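Local coordinates for protein fimbrin (PDB 1RT8) that binds and crosslinks actin filaments, serving cell polarity, cytokinesis, mating and spore formation in fission yeast, at residues F42-Q47 against L119-V124; L297-S302 against L316-D321; D312-L317 against V349-Y354; P436-G441 against E493-V498; T440-L445 against I471-L476. All blocks are in the same frame, centred on the assembly; numbering follows the deposited sequence.

Contact 1 (F42-Q47 against L119-V124); sequences FEFFDQ and LILGLV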
# COMPACT_ATOMS: atom_id res chain seq x y z
N PHE A 42 -20.29 10.23 -16.38
CA PHE A 42 -20.40 9.42 -15.16
C PHE A 42 -20.07 7.97 -15.52
O PHE A 42 -19.53 7.23 -14.70
CB PHE A 42 -21.84 9.51 -14.58
CG PHE A 42 -22.03 8.85 -13.20
CD1 PHE A 42 -22.61 9.57 -12.14
CD2 PHE A 42 -21.65 7.53 -12.98
CE1 PHE A 42 -22.78 8.97 -10.87
CE2 PHE A 42 -21.83 6.93 -11.70
CZ PHE A 42 -22.39 7.65 -10.65
N GLU A 43 -20.39 7.58 -16.76
CA GLU A 43 -20.14 6.23 -17.26
C GLU A 43 -19.17 5.43 -16.41
O GLU A 43 -19.51 4.35 -15.92
CB GLU A 43 -19.58 6.29 -18.68
CG GLU A 43 -20.59 6.67 -19.72
CD GLU A 43 -21.65 5.61 -19.89
OE1 GLU A 43 -22.44 5.41 -18.95
OE2 GLU A 43 -21.69 4.99 -20.98
N PHE A 44 -17.97 5.96 -16.25
CA PHE A 44 -16.92 5.32 -15.48
C PHE A 44 -17.30 4.88 -14.07
O PHE A 44 -17.04 3.74 -13.69
CB PHE A 44 -15.72 6.26 -15.39
CG PHE A 44 -14.62 5.74 -14.52
CD1 PHE A 44 -13.89 4.61 -14.90
CD2 PHE A 44 -14.32 6.35 -13.31
CE1 PHE A 44 -12.88 4.11 -14.09
CE2 PHE A 44 -13.31 5.86 -12.49
CZ PHE A 44 -12.59 4.74 -12.88
N PHE A 45 -17.89 5.77 -13.29
CA PHE A 45 -18.24 5.43 -11.92
C PHE A 45 -19.29 4.33 -11.82
O PHE A 45 -19.28 3.55 -10.87
CB PHE A 45 -18.67 6.69 -11.16
CG PHE A 45 -17.62 7.77 -11.16
CD1 PHE A 45 -17.70 8.84 -12.04
CD2 PHE A 45 -16.53 7.68 -10.31
CE1 PHE A 45 -16.71 9.81 -12.07
CE2 PHE A 45 -15.52 8.64 -10.33
CZ PHE A 45 -15.62 9.71 -11.22
N ASP A 46 -20.18 4.27 -12.80
CA ASP A 46 -21.19 3.22 -12.81
C ASP A 46 -20.50 1.92 -13.16
O ASP A 46 -20.85 0.85 -12.65
CB ASP A 46 -22.28 3.51 -13.84
CG ASP A 46 -23.22 4.60 -13.41
OD1 ASP A 46 -23.77 4.51 -12.28
OD2 ASP A 46 -23.42 5.56 -14.19
N GLN A 47 -19.51 2.02 -14.04
CA GLN A 47 -18.74 0.85 -14.46
C GLN A 47 -17.85 0.33 -13.33
O GLN A 47 -17.33 -0.78 -13.41
CB GLN A 47 -17.87 1.20 -15.67
CG GLN A 47 -18.65 1.44 -16.95
CD GLN A 47 -19.46 0.23 -17.35
OE1 GLN A 47 -18.97 -0.89 -17.34
NE2 GLN A 47 -20.73 0.45 -17.70
N LEU A 119 -14.98 9.63 -3.84
CA LEU A 119 -14.37 8.49 -3.17
C LEU A 119 -13.74 7.54 -4.18
O LEU A 119 -12.59 7.14 -4.03
CB LEU A 119 -15.43 7.77 -2.33
CG LEU A 119 -15.87 8.54 -1.08
CD1 LEU A 119 -17.17 7.99 -0.54
CD2 LEU A 119 -14.78 8.46 -0.04
N ILE A 120 -14.48 7.18 -5.22
CA ILE A 120 -13.94 6.28 -6.25
C ILE A 120 -12.72 6.88 -6.95
O ILE A 120 -11.68 6.22 -7.08
CB ILE A 120 -15.02 5.94 -7.30
CG1 ILE A 120 -15.98 4.89 -6.73
CG2 ILE A 120 -14.37 5.46 -8.59
CD1 ILE A 120 -17.12 4.53 -7.66
N LEU A 121 -12.83 8.12 -7.42
CA LEU A 121 -11.70 8.75 -8.11
C LEU A 121 -10.54 8.91 -7.13
O LEU A 121 -9.37 8.83 -7.53
CB LEU A 121 -12.12 10.11 -8.69
CG LEU A 121 -11.27 10.57 -9.89
CD1 LEU A 121 -11.29 9.50 -10.98
CD2 LEU A 121 -11.81 11.89 -10.44
N GLY A 122 -10.86 9.12 -5.86
CA GLY A 122 -9.82 9.26 -4.85
C GLY A 122 -9.06 7.96 -4.73
O GLY A 122 -7.83 7.94 -4.67
N LEU A 123 -9.79 6.85 -4.71
CA LEU A 123 -9.20 5.52 -4.60
C LEU A 123 -8.45 5.16 -5.90
O LEU A 123 -7.41 4.50 -5.87
CB LEU A 123 -10.30 4.50 -4.31
CG LEU A 123 -9.92 3.02 -4.28
CD1 LEU A 123 -8.80 2.77 -3.28
CD2 LEU A 123 -11.15 2.22 -3.91
N VAL A 124 -8.99 5.61 -7.03
CA VAL A 124 -8.35 5.35 -8.31
C VAL A 124 -6.95 5.96 -8.33
O VAL A 124 -5.97 5.31 -8.72
CB VAL A 124 -9.19 5.92 -9.48
CG1 VAL A 124 -8.31 6.11 -10.73
CG2 VAL A 124 -10.32 4.95 -9.80

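Contact 2 (L297-S302 against L316-D321); sequences LDVTPS and LLQAYD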
# COMPACT_ATOMS: atom_id res chain seq x y z
N LEU A 297 -3.12 2.69 11.30
CA LEU A 297 -3.69 3.36 12.46
C LEU A 297 -3.56 4.87 12.27
O LEU A 297 -3.92 5.66 13.16
CB LEU A 297 -2.94 2.95 13.72
CG LEU A 297 -2.94 1.47 14.05
CD1 LEU A 297 -2.12 1.24 15.32
CD2 LEU A 297 -4.37 1.01 14.24
N ASP A 298 -3.00 5.25 11.13
CA ASP A 298 -2.79 6.64 10.75
C ASP A 298 -1.80 7.47 11.58
O ASP A 298 -2.07 8.63 11.85
CB ASP A 298 -4.13 7.39 10.70
CG ASP A 298 -4.13 8.54 9.68
OD1 ASP A 298 -3.04 9.06 9.37
OD2 ASP A 298 -5.22 8.91 9.18
N VAL A 299 -0.65 6.89 11.97
CA VAL A 299 0.36 7.64 12.74
C VAL A 299 0.91 8.70 11.81
O VAL A 299 1.14 8.42 10.65
CB VAL A 299 1.47 6.72 13.26
CG1 VAL A 299 0.88 5.73 14.22
CG2 VAL A 299 2.17 5.98 12.12
N THR A 300 1.10 9.93 12.31
CA THR A 300 1.55 11.07 11.48
C THR A 300 2.61 10.82 10.42
O THR A 300 2.25 10.50 9.28
CB THR A 300 2.00 12.25 12.31
OG1 THR A 300 1.01 12.52 13.31
CG2 THR A 300 2.14 13.47 11.43
N PRO A 301 3.92 10.96 10.73
CA PRO A 301 4.83 10.69 9.61
C PRO A 301 4.70 9.23 9.30
O PRO A 301 5.19 8.41 10.07
CB PRO A 301 6.23 11.01 10.17
CG PRO A 301 5.97 11.63 11.52
CD PRO A 301 4.66 11.06 11.99
N SER A 302 4.03 8.89 8.20
CA SER A 302 3.89 7.49 7.83
C SER A 302 5.27 6.88 7.93
O SER A 302 6.26 7.56 7.68
CB SER A 302 3.41 7.35 6.40
OG SER A 302 2.21 8.08 6.21
N LEU A 316 5.08 5.16 18.37
CA LEU A 316 4.52 4.18 19.30
C LEU A 316 3.46 4.81 20.21
O LEU A 316 2.39 4.24 20.43
CB LEU A 316 5.64 3.56 20.15
CG LEU A 316 6.56 2.58 19.40
CD1 LEU A 316 7.78 2.22 20.24
CD2 LEU A 316 5.78 1.33 19.05
N LEU A 317 3.76 6.00 20.72
CA LEU A 317 2.83 6.69 21.60
C LEU A 317 1.53 7.01 20.86
O LEU A 317 0.45 6.90 21.44
CB LEU A 317 3.48 7.95 22.17
CG LEU A 317 4.60 7.63 23.16
CD1 LEU A 317 5.32 8.89 23.60
CD2 LEU A 317 4.03 6.89 24.36
N GLN A 318 1.62 7.40 19.60
CA GLN A 318 0.42 7.69 18.82
C GLN A 318 -0.42 6.42 18.67
O GLN A 318 -1.64 6.47 18.81
CB GLN A 318 0.77 8.22 17.44
CG GLN A 318 1.31 9.63 17.43
CD GLN A 318 1.77 10.04 16.04
OE1 GLN A 318 0.99 10.03 15.09
NE2 GLN A 318 3.04 10.38 15.92
N ALA A 319 0.24 5.30 18.40
CA ALA A 319 -0.43 4.02 18.23
C ALA A 319 -1.25 3.68 19.47
O ALA A 319 -2.43 3.31 19.34
CB ALA A 319 0.60 2.91 17.96
N TYR A 320 -0.65 3.82 20.65
CA TYR A 320 -1.36 3.54 21.90
C TYR A 320 -2.65 4.32 21.98
O TYR A 320 -3.67 3.79 22.39
CB TYR A 320 -0.52 3.91 23.13
CG TYR A 320 0.49 2.87 23.56
CD1 TYR A 320 1.86 3.10 23.40
CD2 TYR A 320 0.09 1.65 24.11
CE1 TYR A 320 2.81 2.15 23.77
CE2 TYR A 320 1.04 0.68 24.49
CZ TYR A 320 2.39 0.95 24.31
OH TYR A 320 3.34 0.02 24.65
N ASP A 321 -2.60 5.60 21.61
CA ASP A 321 -3.76 6.49 21.65
C ASP A 321 -4.80 6.14 20.59
O ASP A 321 -6.00 6.29 20.83
CB ASP A 321 -3.31 7.94 21.48
CG ASP A 321 -3.60 8.78 22.70
OD1 ASP A 321 -3.70 8.22 23.81
OD2 ASP A 321 -3.71 10.02 22.55

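Contact 3 (D312-L317 against V349-Y354); sequences DGLILL and VENCNY. With SO4 (sulfate ion), chain D.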
# COMPACT_ATOMS: atom_id res chain seq x y z
N ASP A 312 12.31 7.75 18.43
CA ASP A 312 12.00 8.84 19.34
C ASP A 312 10.69 8.60 20.09
O ASP A 312 10.21 9.49 20.79
CB ASP A 312 11.96 10.19 18.60
CG ASP A 312 10.79 10.31 17.65
OD1 ASP A 312 9.77 9.61 17.84
OD2 ASP A 312 10.88 11.11 16.71
N GLY A 313 10.13 7.41 19.93
CA GLY A 313 8.92 7.02 20.63
C GLY A 313 7.59 7.65 20.27
O GLY A 313 6.55 7.23 20.79
N LEU A 314 7.60 8.65 19.40
CA LEU A 314 6.37 9.34 19.02
C LEU A 314 5.37 8.48 18.27
O LEU A 314 4.17 8.56 18.52
CB LEU A 314 6.72 10.59 18.21
CG LEU A 314 7.48 11.65 19.01
CD1 LEU A 314 7.73 12.89 18.14
CD2 LEU A 314 6.66 12.04 20.23
N ILE A 315 5.86 7.67 17.34
CA ILE A 315 5.01 6.78 16.56
C ILE A 315 4.32 5.78 17.48
O ILE A 315 3.11 5.58 17.38
CB ILE A 315 5.83 6.01 15.50
CG1 ILE A 315 6.37 6.99 14.46
CG2 ILE A 315 4.97 4.91 14.86
CD1 ILE A 315 5.32 7.75 13.69
N LEU A 316 5.08 5.16 18.37
CA LEU A 316 4.52 4.18 19.30
C LEU A 316 3.46 4.81 20.21
O LEU A 316 2.39 4.24 20.43
CB LEU A 316 5.64 3.56 20.15
CG LEU A 316 6.56 2.58 19.40
CD1 LEU A 316 7.78 2.22 20.24
CD2 LEU A 316 5.78 1.33 19.05
N LEU A 317 3.76 6.00 20.72
CA LEU A 317 2.83 6.69 21.60
C LEU A 317 1.53 7.01 20.86
O LEU A 317 0.45 6.90 21.44
CB LEU A 317 3.48 7.95 22.17
CG LEU A 317 4.60 7.63 23.16
CD1 LEU A 317 5.32 8.89 23.60
CD2 LEU A 317 4.03 6.89 24.36
N VAL A 349 14.61 8.72 24.87
CA VAL A 349 14.60 7.65 25.85
C VAL A 349 13.44 7.83 26.83
O VAL A 349 12.82 6.85 27.24
CB VAL A 349 15.93 7.58 26.65
CG1 VAL A 349 15.77 6.68 27.88
CG2 VAL A 349 17.03 7.02 25.75
N GLU A 350 13.15 9.07 27.19
CA GLU A 350 12.03 9.33 28.09
C GLU A 350 10.75 8.91 27.36
O GLU A 350 9.91 8.22 27.92
CB GLU A 350 11.97 10.81 28.47
CG GLU A 350 13.15 11.23 29.35
CD GLU A 350 13.15 12.71 29.71
OE1 GLU A 350 12.40 13.48 29.06
OE2 GLU A 350 13.91 13.09 30.63
N ASN A 351 10.63 9.32 26.10
CA ASN A 351 9.46 8.97 25.30
C ASN A 351 9.32 7.46 25.19
O ASN A 351 8.23 6.92 25.31
CB ASN A 351 9.55 9.58 23.90
CG ASN A 351 9.17 11.05 23.87
OD1 ASN A 351 8.76 11.62 24.89
ND2 ASN A 351 9.29 11.67 22.70
N CYS A 352 10.44 6.77 24.95
CA CYS A 352 10.38 5.32 24.81
C CYS A 352 10.15 4.61 26.15
O CYS A 352 9.48 3.58 26.19
CB CYS A 352 11.65 4.81 24.12
SG CYS A 352 11.74 5.28 22.37
N ASN A 353 10.69 5.15 27.24
CA ASN A 353 10.47 4.54 28.56
C ASN A 353 8.98 4.59 28.87
O ASN A 353 8.41 3.66 29.45
CB ASN A 353 11.24 5.28 29.65
CG ASN A 353 12.74 5.01 29.61
OD1 ASN A 353 13.19 4.02 29.03
ND2 ASN A 353 13.51 5.87 30.26
N TYR A 354 8.35 5.70 28.49
CA TYR A 354 6.93 5.90 28.71
C TYR A 354 6.13 4.91 27.85
O TYR A 354 5.18 4.28 28.32
CB TYR A 354 6.57 7.35 28.36
CG TYR A 354 5.14 7.78 28.65
CD1 TYR A 354 4.41 7.21 29.69
CD2 TYR A 354 4.54 8.77 27.89
CE1 TYR A 354 3.09 7.63 29.97
CE2 TYR A 354 3.24 9.19 28.15
CZ TYR A 354 2.52 8.62 29.19
OH TYR A 354 1.22 9.03 29.43
S SO4 D . 16.01 2.91 30.51
O1 SO4 D . 15.69 2.78 28.92
O2 SO4 D . 17.22 2.14 30.72
O3 SO4 D . 16.15 4.17 30.85
O4 SO4 D . 14.90 2.22 31.12

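Contact 4 (P436-G441 against E493-V498); sequences PSISTG and EDIVAV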
# COMPACT_ATOMS: atom_id res chain seq x y z
N PRO A 436 5.40 -26.87 10.38
CA PRO A 436 5.90 -26.91 9.00
C PRO A 436 4.84 -27.22 7.94
O PRO A 436 4.90 -26.69 6.83
CB PRO A 436 6.98 -27.98 9.05
CG PRO A 436 7.51 -27.85 10.46
CD PRO A 436 6.23 -27.73 11.25
N SER A 437 3.87 -28.07 8.28
CA SER A 437 2.82 -28.43 7.33
C SER A 437 2.09 -27.19 6.78
O SER A 437 1.63 -27.20 5.63
CB SER A 437 1.80 -29.37 8.00
OG SER A 437 1.08 -28.70 9.02
N ILE A 438 1.98 -26.14 7.58
CA ILE A 438 1.31 -24.91 7.15
C ILE A 438 1.85 -24.35 5.84
O ILE A 438 1.16 -23.61 5.14
CB ILE A 438 1.41 -23.82 8.26
CG1 ILE A 438 0.52 -24.21 9.45
CG2 ILE A 438 1.01 -22.45 7.71
CD1 ILE A 438 0.71 -23.34 10.69
N SER A 439 3.09 -24.72 5.49
CA SER A 439 3.75 -24.23 4.27
C SER A 439 3.02 -24.50 2.95
O SER A 439 3.14 -23.73 2.00
CB SER A 439 5.17 -24.81 4.18
OG SER A 439 5.15 -26.21 4.01
N THR A 440 2.26 -25.59 2.89
CA THR A 440 1.55 -25.96 1.67
C THR A 440 0.41 -24.99 1.36
O THR A 440 -0.08 -24.92 0.23
CB THR A 440 0.98 -27.39 1.78
OG1 THR A 440 -0.07 -27.41 2.75
CG2 THR A 440 2.06 -28.36 2.23
N GLY A 441 -0.01 -24.24 2.38
CA GLY A 441 -1.09 -23.29 2.20
C GLY A 441 -2.46 -23.92 2.18
O GLY A 441 -3.46 -23.22 2.01
N GLU A 493 3.81 -15.38 0.82
CA GLU A 493 5.08 -15.92 1.25
C GLU A 493 5.23 -16.05 2.76
O GLU A 493 5.99 -16.88 3.24
CB GLU A 493 6.22 -15.06 0.68
CG GLU A 493 6.36 -13.71 1.35
CD GLU A 493 7.60 -12.97 0.89
OE1 GLU A 493 7.51 -12.24 -0.12
OE2 GLU A 493 8.66 -13.14 1.52
N ASP A 494 4.51 -15.23 3.52
CA ASP A 494 4.61 -15.32 4.97
C ASP A 494 3.99 -16.62 5.49
O ASP A 494 4.44 -17.19 6.49
CB ASP A 494 3.96 -14.10 5.61
CG ASP A 494 4.65 -12.81 5.22
OD1 ASP A 494 5.90 -12.78 5.25
OD2 ASP A 494 3.95 -11.82 4.88
N ILE A 495 2.96 -17.10 4.80
CA ILE A 495 2.32 -18.36 5.17
C ILE A 495 3.18 -19.54 4.66
O ILE A 495 3.46 -20.48 5.41
CB ILE A 495 0.90 -18.45 4.56
CG1 ILE A 495 -0.04 -17.49 5.30
CG2 ILE A 495 0.38 -19.89 4.62
CD1 ILE A 495 -1.41 -17.37 4.65
N VAL A 496 3.62 -19.47 3.41
CA VAL A 496 4.45 -20.54 2.83
C VAL A 496 5.73 -20.77 3.65
O VAL A 496 6.16 -21.92 3.84
CB VAL A 496 4.81 -20.22 1.35
CG1 VAL A 496 5.81 -21.26 0.80
CG2 VAL A 496 3.55 -20.21 0.51
N ALA A 497 6.32 -19.69 4.15
CA ALA A 497 7.53 -19.77 4.96
C ALA A 497 7.20 -20.03 6.44
O ALA A 497 8.09 -20.16 7.28
CB ALA A 497 8.32 -18.46 4.82
N VAL A 498 5.91 -20.09 6.75
CA VAL A 498 5.43 -20.33 8.11
C VAL A 498 6.06 -19.42 9.17
O VAL A 498 6.64 -19.89 10.15
CB VAL A 498 5.66 -21.80 8.53
CG1 VAL A 498 4.88 -22.10 9.81
CG2 VAL A 498 5.23 -22.74 7.42

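Contact 5 (T440-L445 against I471-L476); sequences TGVFVL and IQNARL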
# COMPACT_ATOMS: atom_id res chain seq x y z
N THR A 440 2.26 -25.59 2.89
CA THR A 440 1.55 -25.96 1.67
C THR A 440 0.41 -24.99 1.36
O THR A 440 -0.08 -24.92 0.23
CB THR A 440 0.98 -27.39 1.78
OG1 THR A 440 -0.07 -27.41 2.75
CG2 THR A 440 2.06 -28.36 2.23
N GLY A 441 -0.01 -24.24 2.38
CA GLY A 441 -1.09 -23.29 2.20
C GLY A 441 -2.46 -23.92 2.18
O GLY A 441 -3.46 -23.22 2.01
N VAL A 442 -2.53 -25.24 2.35
CA VAL A 442 -3.80 -25.96 2.33
C VAL A 442 -4.58 -25.73 3.63
O VAL A 442 -5.79 -25.50 3.60
CB VAL A 442 -3.57 -27.47 2.15
CG1 VAL A 442 -4.90 -28.20 2.14
CG2 VAL A 442 -2.83 -27.71 0.85
N PHE A 443 -3.89 -25.80 4.76
CA PHE A 443 -4.52 -25.58 6.05
C PHE A 443 -5.32 -24.27 6.09
O PHE A 443 -6.47 -24.26 6.53
CB PHE A 443 -3.48 -25.55 7.17
CG PHE A 443 -4.06 -25.32 8.52
CD1 PHE A 443 -4.85 -26.29 9.13
CD2 PHE A 443 -3.87 -24.11 9.18
CE1 PHE A 443 -5.44 -26.06 10.38
CE2 PHE A 443 -4.44 -23.87 10.42
CZ PHE A 443 -5.23 -24.84 11.02
N VAL A 444 -4.72 -23.16 5.64
CA VAL A 444 -5.43 -21.89 5.67
C VAL A 444 -6.67 -21.90 4.77
O VAL A 444 -7.68 -21.28 5.11
CB VAL A 444 -4.51 -20.68 5.30
CG1 VAL A 444 -3.43 -20.53 6.38
CG2 VAL A 444 -3.88 -20.86 3.91
N LEU A 445 -6.61 -22.61 3.65
CA LEU A 445 -7.77 -22.71 2.78
C LEU A 445 -8.86 -23.56 3.49
O LEU A 445 -10.05 -23.28 3.35
CB LEU A 445 -7.37 -23.32 1.43
CG LEU A 445 -6.52 -22.39 0.55
CD1 LEU A 445 -5.94 -23.16 -0.62
CD2 LEU A 445 -7.37 -21.23 0.06
N ILE A 471 2.38 -20.96 -2.80
CA ILE A 471 2.10 -19.53 -2.89
C ILE A 471 0.75 -19.25 -3.53
O ILE A 471 0.06 -18.31 -3.14
CB ILE A 471 3.21 -18.78 -3.68
CG1 ILE A 471 4.43 -18.54 -2.79
CG2 ILE A 471 2.71 -17.42 -4.15
CD1 ILE A 471 5.03 -19.78 -2.20
N GLN A 472 0.36 -20.06 -4.52
CA GLN A 472 -0.94 -19.88 -5.17
C GLN A 472 -2.06 -20.18 -4.17
O GLN A 472 -3.09 -19.51 -4.16
CB GLN A 472 -1.05 -20.80 -6.38
CG GLN A 472 0.01 -20.53 -7.43
CD GLN A 472 -0.03 -21.51 -8.58
OE1 GLN A 472 0.81 -21.46 -9.48
NE2 GLN A 472 -1.02 -22.41 -8.57
N ASN A 473 -1.86 -21.20 -3.34
CA ASN A 473 -2.86 -21.55 -2.33
C ASN A 473 -2.98 -20.39 -1.33
O ASN A 473 -4.08 -19.99 -0.97
CB ASN A 473 -2.46 -22.83 -1.58
CG ASN A 473 -2.82 -24.10 -2.32
OD1 ASN A 473 -3.63 -24.09 -3.25
ND2 ASN A 473 -2.24 -25.22 -1.90
N ALA A 474 -1.83 -19.87 -0.91
CA ALA A 474 -1.79 -18.78 0.05
C ALA A 474 -2.41 -17.49 -0.51
O ALA A 474 -3.13 -16.79 0.19
CB ALA A 474 -0.35 -18.52 0.50
N ARG A 475 -2.12 -17.21 -1.78
CA ARG A 475 -2.64 -16.02 -2.44
C ARG A 475 -4.16 -16.11 -2.58
O ARG A 475 -4.88 -15.11 -2.46
CB ARG A 475 -2.00 -15.88 -3.83
CG ARG A 475 -2.41 -14.62 -4.59
CD ARG A 475 -1.59 -14.48 -5.87
NE ARG A 475 -0.17 -14.28 -5.57
CZ ARG A 475 0.82 -14.86 -6.24
NH1 ARG A 475 0.57 -15.68 -7.25
NH2 ARG A 475 2.08 -14.61 -5.90
N LEU A 476 -4.64 -17.32 -2.84
CA LEU A 476 -6.07 -17.56 -2.97
C LEU A 476 -6.71 -17.38 -1.60
O LEU A 476 -7.77 -16.77 -1.48
CB LEU A 476 -6.33 -18.99 -3.47
CG LEU A 476 -7.80 -19.42 -3.52
CD1 LEU A 476 -8.55 -18.57 -4.53
CD2 LEU A 476 -7.88 -20.91 -3.89

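Contact 1 (F42-Q47 against L119-V124)
The F45 ring meets the helix of L119-V124 with its edge: the CB of I120 and the backbone N of L121 lie at its rim, in the ring plane, while one face is covered from within its own segment by F44 CD2, which sits 3.9 Å above the ring centre. F44 also turns an edge to the partner helix, with V124 CG2 in its plane, 3.8 Å from CZ. I120 serves both rings. Its CG2 comes to 3.5 Å from F45 CD2 and reaches F44 CE2 obliquely, as its side chain and the two phenylalanines slide past one another in opposite directions. L121 adds its CB, 4.1 Å from F45 CE2. F44 holds its ring trans to its backbone N (chi1 175°), which carries it out toward the helix, whereas the F45 ring starts off to one side and comes nearer at its far end. Large flat side chains suit this place, because their long rings bridge the 10.9 Å between the short axes of 43-47 and 119-124, which are inclined at 80°. I18 and I21 of helix 11-25 back F44, F17 of that helix packs on L121, and L54 packs on V124. All five touching residues are buried and the side chains that meet are all apolar, so the contact should draw its strength from excluded water and close shape fit within the first calponin homology domain.

Contact 2 (L297-S302 against L316-D321)
The amide oxygen of Q318 takes two hydrogen bonds from T300. The backbone N of T300 lies 2.8 Å from Q318 OE1, with a nearly straight N-H···O angle of 164°, and it approaches in the carbonyl plane on a lone pair. The hydroxyl is the second donor: T300 OG1 stands 3.1 Å from Q318 OE1, above the carbonyl plane and not on a lone pair, the longer and less well aligned of the two. A glutamine suits the position because its chain, extended beyond CG, spans from the helix to the loop and crosses the threonine side chain at about a right angle. The other end of the amide stays with its own helix, Q318 NE2 making a weak hydrogen bond to the L314 carbonyl. A leucine in place of Q318 would probably leave the T300 N-H without its acceptor and the loop freer to shift. Further in, V299 CG1 rests 4.1 Å from Q318 CB, bringing a compact branched side chain against the aliphatic stem. At the other end the contact is apolar: L297 CD1 packs at 4.1 Å on CB of the buried A319, where a small residue lets the helix fit snugly against L294 and M389 as well. T300 and P301 form the exposed edge, and the T300 side chain is about 4 Å from a bound sulfate. D298, with positive phi, follows helix 282-296, and a side-chain amide oxygen accepting the T300 N-H ties the ensuing loop to helix 314-323 within the third calponin homology domain.

Contact 3 (D312-L317 against V349-Y354)
G313 and C352 bring their backbones to within 4.7 Å (CA to CA), and this is the tight part of the contact. A CB on G313 would fall 2.9 Å from N351 CB, a clash, and its positive phi also suits a residue without a side chain. C352 SG nestles 3.6 Å from G313 N, its modest bulk matching the narrow space. Beside it N351 ND2 donates to D312 O at 3.0 Å, almost head-on to the carbonyl and within its own amide plane. The same nitrogen also donates to N334 O, so two carbonyls fix the rotation of the amide. D312 OD1 accepts from L314 N at 2.8 Å, an Asx turn that shapes the entry to helix 314-323. The buried L317 packs its CD2 4.0 Å from Y354 CD2, while Y354 OH bonds to N329 N. The looser side has E350 exposed and D312 and N353 partly so; there N353 ND2 bonds O3 of a sulfate, probably from the crystallisation liquor, at 3.2 Å, and A372 N binds the ion too. One amide nitrogen thus bonds two backbone carbonyls, D312 O and N334 O, and so ties the helix start and the loop carrying N334 to helix 345-361.

Contact 4 (P436-G441 against E493-V498)
V498 lays its CG2 methyl over the backbone of S439, 3.5 Å from S439 N, and its other methyl, CG1, beside I438 CB. With chi1 at -167°, CG1 stands trans to the V498 N and both methyls spread over the 3-10 turn, an apt use of a beta-branched residue. The backbones come very near, S439 CA lying 4.0 Å from V496 CA. Consequently polar backbone atoms meet carbon: S439 CB is a snug 3.1 Å from V496 O, and V496 CA sends a CA-H···O contact of 3.5 Å to S439 O. A serine suits this spot, being small and able to turn its polar end back on its own segment. Its OG, set between the backbone N and the carbonyl carbon, bonds to P436 O at 2.9 Å, an oxygen that also accepts from S439 N. Deeper in, I438 CG2 and I495 CG2 meet at 4.1 Å, the two side chains crossing at about a right angle. V498 has positive phi and closes helix 492-496 in a Schellman motif, which presents its side chain to the 3-10 segment. Nearby, D494 forms a salt bridge with R285 of helix 282-296, tying this helix to another part of the second actin-binding region. With no conventional bond linking them, the 3-10 segment and the end of helix 492-496 depend on van der Waals fit and a weak CA-H···O contact within the fourth calponin homology domain.

Contact 5 (T440-L445 against I471-L476)
N473 and L445 stand at about a right angle to each other, the leucine laying CD1 across the asparagine, 3.6 Å from N473 CB and equally near its OD1. The L445 CG lies trans to its carbonyl carbon (chi1 -71°), which sends the two methyls toward the facing helix. The second methyl, CD2, meets L476 CD2 at 4.0 Å, again with the side chains roughly perpendicular, so they meet methyl to methyl instead of lying along one another. V442 runs alongside N473, both pointing the same way, with V442 CG2 3.8 Å from N473 ND2. That nitrogen supplies the one polar link across the contact: N473 ND2 donates to T440 O at 3.0 Å along a nearly straight N-H···O line of 171°. The acceptor lies in the asparagine's amide plane, though the donor is tilted 22° from the carbonyl plane of T440. N473 OD1 in turn accepts from T462 N, so bonds at both ends of the amide hold it from turning over. An alanine at N473 would probably leave T440 O and T462 N without this partner and open a gap beside L445. Glycine suits G441, where a CB would come 3.0 Å from N473 CB, a clash, and where phi is positive. V461 and A477 also pack on L445, while L476 touches D67 and V70 of the first actin-binding region. The contact thus buries a doubly engaged amide among aliphatic groups, at the cost of G441 O, which is covered here and has no partner in the model.

Overall arrangement
The contacts fall into three groups along the chain. Contacts 2 and 3 share L316 and L317 on helix 314-323, with centres about 11 Å apart, and touch where V299 CG1 meets I315 O at 3.9 Å. Contacts 4 and 5 share T440 and G441, with centres about 8 Å apart, and I495 and V496 pack on A474 between them. Contact 1 stands alone in the first actin-binding region, its centre about 30 Å from that of contact 2 and about 41 Å from that of contact 3, which lies on the opposite side of the chain's centre. Contacts 3 and 5 echo each other: a positive-phi glycine faces an asparagine that donates to the preceding carbonyl, consistent with repeated calponin homology folds.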